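Local coordinates for outer envelope protein 64, mitochondrial (Arabidopsis thaliana, PDB 6HPG), which probably acts as a chaperone receptor for Hsp90-dependent protein targeting to mitochondria and is represented here by its TPR domain, at residues 95-100 and 108-113; 83-88 and 114-119; 69-72 and 76-79. One frame throughout, in Å; residues are numbered along the deposited sequence.

Contact 1: residues 95-100 and 108-113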
# COMPACT_ATOMS: atom_id res chain seq x y z
N ALA A 95 -3.30 14.94 2.89
CA ALA A 95 -3.94 14.89 1.60
C ALA A 95 -4.35 13.46 1.23
O ALA A 95 -5.49 13.22 0.73
CB ALA A 95 -3.03 15.49 0.56
N ASP A 96 -3.44 12.51 1.47
CA ASP A 96 -3.70 11.13 1.13
C ASP A 96 -4.73 10.53 2.09
O ASP A 96 -5.65 9.83 1.64
CB ASP A 96 -2.44 10.28 1.20
CG ASP A 96 -1.50 10.51 0.07
OD1 ASP A 96 -1.86 10.99 -1.03
OD2 ASP A 96 -0.33 10.13 0.31
N PHE A 97 -4.62 10.81 3.39
CA PHE A 97 -5.60 10.26 4.31
C PHE A 97 -6.99 10.90 3.98
O PHE A 97 -8.02 10.26 4.15
CB PHE A 97 -5.18 10.41 5.79
CG PHE A 97 -4.11 9.42 6.25
CD1 PHE A 97 -4.35 8.04 6.27
CD2 PHE A 97 -2.86 9.88 6.73
CE1 PHE A 97 -3.36 7.15 6.70
CE2 PHE A 97 -1.87 8.99 7.15
CZ PHE A 97 -2.11 7.63 7.13
N ARG A 98 -7.01 12.14 3.49
CA ARG A 98 -8.29 12.81 3.16
C ARG A 98 -8.90 12.21 1.93
O ARG A 98 -10.11 11.96 1.89
CB ARG A 98 -8.12 14.31 3.05
CG ARG A 98 -8.17 14.99 4.44
CD ARG A 98 -7.69 16.41 4.36
NE ARG A 98 -7.72 17.09 5.65
CZ ARG A 98 -7.04 18.19 5.95
NH1 ARG A 98 -6.25 18.79 5.06
NH2 ARG A 98 -7.17 18.74 7.16
N HIS A 99 -8.05 11.89 0.94
CA HIS A 99 -8.55 11.28 -0.26
C HIS A 99 -9.07 9.84 -0.09
O HIS A 99 -10.03 9.45 -0.78
CB HIS A 99 -7.52 11.30 -1.39
CG HIS A 99 -8.16 11.13 -2.72
ND1 HIS A 99 -8.99 12.10 -3.26
CD2 HIS A 99 -8.15 10.11 -3.60
CE1 HIS A 99 -9.43 11.69 -4.44
NE2 HIS A 99 -8.93 10.49 -4.67
N ALA A 100 -8.45 9.08 0.80
CA ALA A 100 -8.94 7.75 1.12
C ALA A 100 -10.37 7.83 1.63
O ALA A 100 -11.16 6.90 1.38
CB ALA A 100 -8.08 7.10 2.18
N LYS A 108 -11.70 3.60 8.91
CA LYS A 108 -11.31 3.90 10.28
C LYS A 108 -9.86 4.39 10.35
O LYS A 108 -9.55 5.21 11.20
CB LYS A 108 -11.55 2.70 11.20
CG LYS A 108 -12.48 2.98 12.39
CD LYS A 108 -11.84 3.87 13.48
CE LYS A 108 -12.48 5.25 13.58
NZ LYS A 108 -11.63 6.21 14.34
N THR A 109 -9.00 3.93 9.44
CA THR A 109 -7.58 4.19 9.55
C THR A 109 -7.28 5.57 9.17
O THR A 109 -6.45 6.20 9.80
CB THR A 109 -6.77 3.24 8.66
OG1 THR A 109 -6.73 1.98 9.33
CG2 THR A 109 -5.32 3.73 8.38
N ALA A 110 -7.92 6.03 8.10
CA ALA A 110 -7.83 7.44 7.71
C ALA A 110 -8.37 8.41 8.79
O ALA A 110 -7.77 9.45 9.01
CB ALA A 110 -8.53 7.65 6.38
N LYS A 111 -9.48 8.10 9.44
CA LYS A 111 -10.04 8.98 10.50
C LYS A 111 -9.15 9.08 11.73
O LYS A 111 -8.96 10.17 12.25
CB LYS A 111 -11.45 8.55 10.90
CG LYS A 111 -12.45 8.81 9.80
CD LYS A 111 -13.91 8.68 10.22
CE LYS A 111 -14.51 7.33 9.84
NZ LYS A 111 -15.99 7.43 9.78
N VAL A 112 -8.60 7.96 12.20
CA VAL A 112 -7.62 7.96 13.30
C VAL A 112 -6.43 8.81 12.88
O VAL A 112 -6.00 9.67 13.65
CB VAL A 112 -7.17 6.51 13.71
CG1 VAL A 112 -5.96 6.50 14.64
CG2 VAL A 112 -8.31 5.76 14.38
N ALA A 113 -5.93 8.61 11.65
CA ALA A 113 -4.78 9.36 11.16
C ALA A 113 -5.01 10.87 11.08
O ALA A 113 -4.11 11.63 11.37
CB ALA A 113 -4.34 8.87 9.78
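Phe97 of helix 90-103 lays its ring against three residues of helix 108-118, and the Ala113 methyl is centred on its face. CB of Ala113 is 3.3 Å from the centroid of the Phe97 ring and only 3° off the normal. Its distances to the six ring carbons are therefore almost equal, the shortest being 3.5 Å from Ala113 CB to Phe97 CD2. This is a centred CH-pi contact. Alanine suits it because one short methyl lets the backbone of helix 108-118 come close enough for the ring to lie flat beneath it.

The ring reaches this place because CG of Phe97 stands anti to its own carbonyl carbon (chi1 -76°), which sends the side chain outward, roughly at right angles to its helix, and under the Ala113 methyl. Ala110, one turn before Ala113, fills the space beside the base of the ring. Its CB lies 3.5 Å from the backbone O of Phe97, while Ala110 CB and Phe97 CD1 are 4.2 Å apart. A second small pair, Ala100 CB and Ala110 CB at 4.3 Å, carries the contact a turn further along helix 90-103. At the partly exposed margin, the methyl CG2 of Thr109 approaches CE1 of Phe97 obliquely, and the same threonine packs on an apolar side chain of the bound peptide.

With alanines at the interface, the axes of the two short segments approach to 8.8 Å. They run roughly antiparallel, as expected where a C-terminal capping helix folds back on the last helix pair of a TPR array. Helix 74-86 packs against both: Thr82 and Glu85 touch Phe97, and Leu78 touches both Ala100 and Ala110, so that three helices meet around these small side chains.

Contact 2: residues 83-88 and 114-119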
# COMPACT_ATOMS: atom_id res chain seq x y z
N ALA A 83 3.52 6.36 4.90
CA ALA A 83 4.96 6.48 4.61
C ALA A 83 5.33 7.94 4.73
O ALA A 83 6.41 8.29 5.24
CB ALA A 83 5.32 5.94 3.22
N ARG A 84 4.45 8.81 4.24
CA ARG A 84 4.64 10.22 4.38
C ARG A 84 4.65 10.67 5.84
O ARG A 84 5.54 11.40 6.23
CB ARG A 84 3.59 10.96 3.59
CG ARG A 84 3.92 10.94 2.13
CD ARG A 84 2.71 11.39 1.34
NE ARG A 84 3.06 11.52 -0.06
CZ ARG A 84 2.24 12.01 -0.98
NH1 ARG A 84 0.98 12.41 -0.68
NH2 ARG A 84 2.67 12.10 -2.23
N GLU A 85 3.68 10.23 6.63
CA GLU A 85 3.66 10.61 8.05
C GLU A 85 4.94 10.13 8.78
O GLU A 85 5.44 10.81 9.69
CB GLU A 85 2.43 10.07 8.72
CG GLU A 85 2.35 10.40 10.18
CD GLU A 85 1.08 9.91 10.80
OE1 GLU A 85 0.82 10.31 11.96
OE2 GLU A 85 0.34 9.14 10.15
N SER A 86 5.44 8.96 8.36
CA SER A 86 6.70 8.41 8.85
C SER A 86 7.88 9.27 8.44
O SER A 86 8.82 9.42 9.22
CB SER A 86 6.92 6.99 8.34
OG SER A 86 6.02 6.09 8.94
N LEU A 87 7.83 9.81 7.22
CA LEU A 87 8.86 10.74 6.76
C LEU A 87 8.58 12.19 7.16
O LEU A 87 9.09 13.11 6.53
CB LEU A 87 9.04 10.62 5.24
CG LEU A 87 9.64 9.31 4.76
CD1 LEU A 87 9.60 9.28 3.24
CD2 LEU A 87 11.07 9.11 5.27
N VAL A 88 7.74 12.38 8.19
CA VAL A 88 7.38 13.68 8.78
C VAL A 88 6.85 14.69 7.72
O VAL A 88 6.96 15.90 7.91
CB VAL A 88 8.55 14.17 9.71
CG1 VAL A 88 8.32 15.56 10.33
CG2 VAL A 88 8.77 13.17 10.85
N GLU A 114 -6.19 11.29 10.62
CA GLU A 114 -6.54 12.71 10.51
C GLU A 114 -6.45 13.41 11.86
O GLU A 114 -5.82 14.46 11.98
CB GLU A 114 -7.95 12.89 9.94
CG GLU A 114 -8.06 12.76 8.43
CD GLU A 114 -9.45 13.17 7.94
OE1 GLU A 114 -10.44 12.99 8.69
OE2 GLU A 114 -9.52 13.69 6.79
N LYS A 115 -7.04 12.78 12.87
CA LYS A 115 -7.01 13.26 14.29
C LYS A 115 -5.58 13.40 14.87
O LYS A 115 -5.25 14.41 15.48
CB LYS A 115 -7.81 12.26 15.11
CG LYS A 115 -8.06 12.59 16.57
CD LYS A 115 -9.25 11.77 17.02
CE LYS A 115 -9.14 11.30 18.46
NZ LYS A 115 -9.59 12.34 19.40
N ARG A 116 -4.74 12.40 14.65
CA ARG A 116 -3.34 12.45 15.05
C ARG A 116 -2.58 13.53 14.26
O ARG A 116 -1.78 14.30 14.82
CB ARG A 116 -2.73 11.05 14.88
CG ARG A 116 -1.29 10.89 15.28
CD ARG A 116 -0.81 9.44 15.10
NE ARG A 116 -0.86 9.06 13.68
CZ ARG A 116 -1.72 8.20 13.13
NH1 ARG A 116 -2.62 7.54 13.87
NH2 ARG A 116 -1.69 8.00 11.82
N LEU A 117 -2.83 13.61 12.96
CA LEU A 117 -2.14 14.62 12.14
C LEU A 117 -2.55 16.08 12.44
O LEU A 117 -1.76 17.00 12.24
CB LEU A 117 -2.35 14.35 10.65
CG LEU A 117 -1.60 13.16 10.10
CD1 LEU A 117 -2.08 12.90 8.68
CD2 LEU A 117 -0.10 13.42 10.16
N ARG A 118 -3.80 16.29 12.88
CA ARG A 118 -4.33 17.63 13.24
C ARG A 118 -3.36 18.48 14.09
O ARG A 118 -3.06 19.62 13.74
CB ARG A 118 -5.67 17.50 13.98
CG ARG A 118 -6.87 17.99 13.21
CD ARG A 118 -8.06 18.20 14.13
NE ARG A 118 -8.64 19.54 13.96
CZ ARG A 118 -8.12 20.68 14.41
NH1 ARG A 118 -6.98 20.71 15.10
NH2 ARG A 118 -8.75 21.84 14.18
N LYS A 119 -2.85 17.88 15.17
CA LYS A 119 -1.85 18.51 16.06
C LYS A 119 -0.41 18.66 15.52
O LYS A 119 0.49 19.06 16.26
CB LYS A 119 -1.84 17.78 17.43
CG LYS A 119 -3.05 18.12 18.30
CD LYS A 119 -3.46 16.99 19.24
CE LYS A 119 -4.33 15.96 18.53
NZ LYS A 119 -4.46 14.73 19.35
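Glu85 and Arg116 face each other in a bidentate salt bridge that ties the end of helix 74-86 to helix 108-118. The arginine approaches side-on, using NE and one terminal nitrogen, and each nitrogen has its own carboxylate oxygen. Arg116 NE donates to Glu85 OE1 at 2.7 Å in an almost straight bond (174°), and Arg116 NH2 donates to Glu85 OE2 at 2.9 Å. Both oxygens are met on their syn sides, and the carboxylate and guanidinium planes are only 17° apart. Two parallel bonds of this kind hold both flat groups against rotation.

Glutamate has the reach for this place: CG is anti to the backbone N (chi1 179°) and the chain stays extended, carrying the carboxylate straight out from its helix. Arg116 instead bends at its third torsion, which turns the edge bearing NE and NH2 to the acid. Leu117 lays CD2 over one face of the Glu85 carboxylate, 3.7 Å from Glu85 OE1 and 3.9 Å from Glu85 CG. Were the glutamate replaced by an alanine, the Arg116 guanidinium would probably lose its carboxylate mate and be free to swing, with a gap beneath Leu117 CD2.

Just beyond, Val88, with positive phi, ends helix 74-86 in a Schellman motif, its N weakly bonded to Glu85 O. Arg84 turns elsewhere, its NH1 bonded to Asp96 and to the carbonyl of Glu92. The chemistry implies a directional ionic link at the partly exposed rim of the domain, probably strengthened by the apolar groups beside it.

Contact 3: residues 69-72 and 76-79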
# COMPACT_ATOMS: atom_id res chain seq x y z
N ILE A 69 -2.38 2.99 -12.12
CA ILE A 69 -3.15 1.87 -12.61
C ILE A 69 -4.61 2.00 -12.17
O ILE A 69 -5.52 1.79 -12.96
CB ILE A 69 -2.52 0.53 -12.13
CG1 ILE A 69 -1.14 0.34 -12.79
CG2 ILE A 69 -3.43 -0.64 -12.47
CD1 ILE A 69 -0.23 -0.68 -12.10
N ASP A 70 -4.85 2.39 -10.92
CA ASP A 70 -6.21 2.50 -10.42
C ASP A 70 -6.32 3.56 -9.34
O ASP A 70 -6.01 3.34 -8.15
CB ASP A 70 -6.68 1.15 -9.91
CG ASP A 70 -8.08 1.18 -9.29
OD1 ASP A 70 -8.92 2.05 -9.62
OD2 ASP A 70 -8.32 0.28 -8.48
N LYS A 71 -6.83 4.70 -9.78
CA LYS A 71 -7.10 5.84 -8.92
C LYS A 71 -7.93 5.56 -7.71
O LYS A 71 -7.81 6.28 -6.74
CB LYS A 71 -7.82 6.95 -9.72
CG LYS A 71 -6.87 7.98 -10.31
CD LYS A 71 -7.57 9.23 -10.81
CE LYS A 71 -6.66 10.45 -10.70
NZ LYS A 71 -7.31 11.68 -11.24
N LYS A 72 -8.81 4.55 -7.77
CA LYS A 72 -9.74 4.29 -6.69
C LYS A 72 -9.20 3.27 -5.65
O LYS A 72 -9.93 2.88 -4.79
CB LYS A 72 -11.08 3.87 -7.27
CG LYS A 72 -11.74 5.00 -8.06
CD LYS A 72 -12.99 4.53 -8.76
CE LYS A 72 -13.79 5.71 -9.30
NZ LYS A 72 -14.86 5.27 -10.23
N ALA A 76 -3.78 2.23 -1.40
CA ALA A 76 -2.68 3.02 -1.92
C ALA A 76 -2.54 4.40 -1.25
O ALA A 76 -1.42 4.86 -0.97
CB ALA A 76 -2.79 3.13 -3.46
N TYR A 77 -3.68 5.04 -0.97
CA TYR A 77 -3.72 6.29 -0.27
C TYR A 77 -3.36 6.15 1.23
O TYR A 77 -2.54 6.93 1.77
CB TYR A 77 -5.07 7.01 -0.49
CG TYR A 77 -5.29 7.31 -1.93
CD1 TYR A 77 -4.60 8.36 -2.58
CD2 TYR A 77 -6.10 6.53 -2.69
CE1 TYR A 77 -4.74 8.58 -3.95
CE2 TYR A 77 -6.24 6.74 -4.05
CZ TYR A 77 -5.58 7.77 -4.67
OH TYR A 77 -5.77 7.93 -6.02
N LEU A 78 -3.97 5.17 1.90
CA LEU A 78 -3.67 4.85 3.31
C LEU A 78 -2.20 4.58 3.54
O LEU A 78 -1.60 5.14 4.44
CB LEU A 78 -4.45 3.62 3.73
CG LEU A 78 -5.99 3.78 3.75
CD1 LEU A 78 -6.64 2.52 4.30
CD2 LEU A 78 -6.41 4.94 4.61
N ARG A 79 -1.63 3.72 2.69
CA ARG A 79 -0.20 3.36 2.74
C ARG A 79 0.79 4.48 2.34
O ARG A 79 1.81 4.67 3.03
CB ARG A 79 0.08 2.09 1.93
CG ARG A 79 -0.51 0.83 2.61
CD ARG A 79 -0.36 -0.46 1.80
NE ARG A 79 -1.02 -1.51 2.55
CZ ARG A 79 -1.76 -2.48 2.05
NH1 ARG A 79 -1.93 -2.63 0.74
NH2 ARG A 79 -2.33 -3.31 2.88
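A tyrosine hydroxyl bonds to a loop carbonyl here and supplies nearly the whole contact: Tyr77 OH donates to the backbone O of Lys71 at 2.7 Å. The geometry is good for such a bond, with a C=O...donor angle of 130° and the donor tilted 16° from the carbonyl plane. The oxygen lies at the ring edge, near its plane, and also comes within 3.1 Å of Tyr77 CE2.

Tyrosine fits because its rigid, long ring can carry a polar tip from a buried helix position out to the loop. With CG anti to the carbonyl carbon (chi1 -61°) and CB directed toward the loop, the OH is brought to the Lys71 carbonyl. Lys71 gives only its main chain to the bond; its CB is directed away from the helix, and the residue is exposed, which suits a lysine. Just before it, Asp70 leaves the helix and forms an Asx turn, in which Lys72 N donates to Asp70 OD1 at 3.1 Å, from above the carboxylate plane. The Lys71-Lys72 peptide is thus held at both ends, its N-H by Asp70 and its carbonyl by Tyr77.

The loop 70-73 joins helix 56-69, in TPR 2, to helix 74-86, in TPR 3. Behind the bond, Tyr77 packs on Met67 of helix 56-69 and on Ala100 and Leu103 of helix 90-103, and makes an edge-to-face contact with His99. Further along helix 74-86, Arg79 hydrogen-bonds through NH2 to the backbone of the bound peptide.

How the contacts relate
Contact 1 is the buried one, built of a ring and small methyl groups, whereas contacts 2 and 3 are partly buried and depend on polar bonds: charged and bidentate in contact 2, a single neutral bond to a main-chain carbonyl in contact 3. Contacts 1 and 2 both fix helix 108-118, the first to helix 90-103 and the second to helix 74-86, and they meet directly where Phe97 touches Leu117. Contact 3 lies at the start of helix 74-86 and shares that helix with contact 2, their centres about 18 Å apart; it adjoins contact 1 because helices 74-86 and 90-103 pack together.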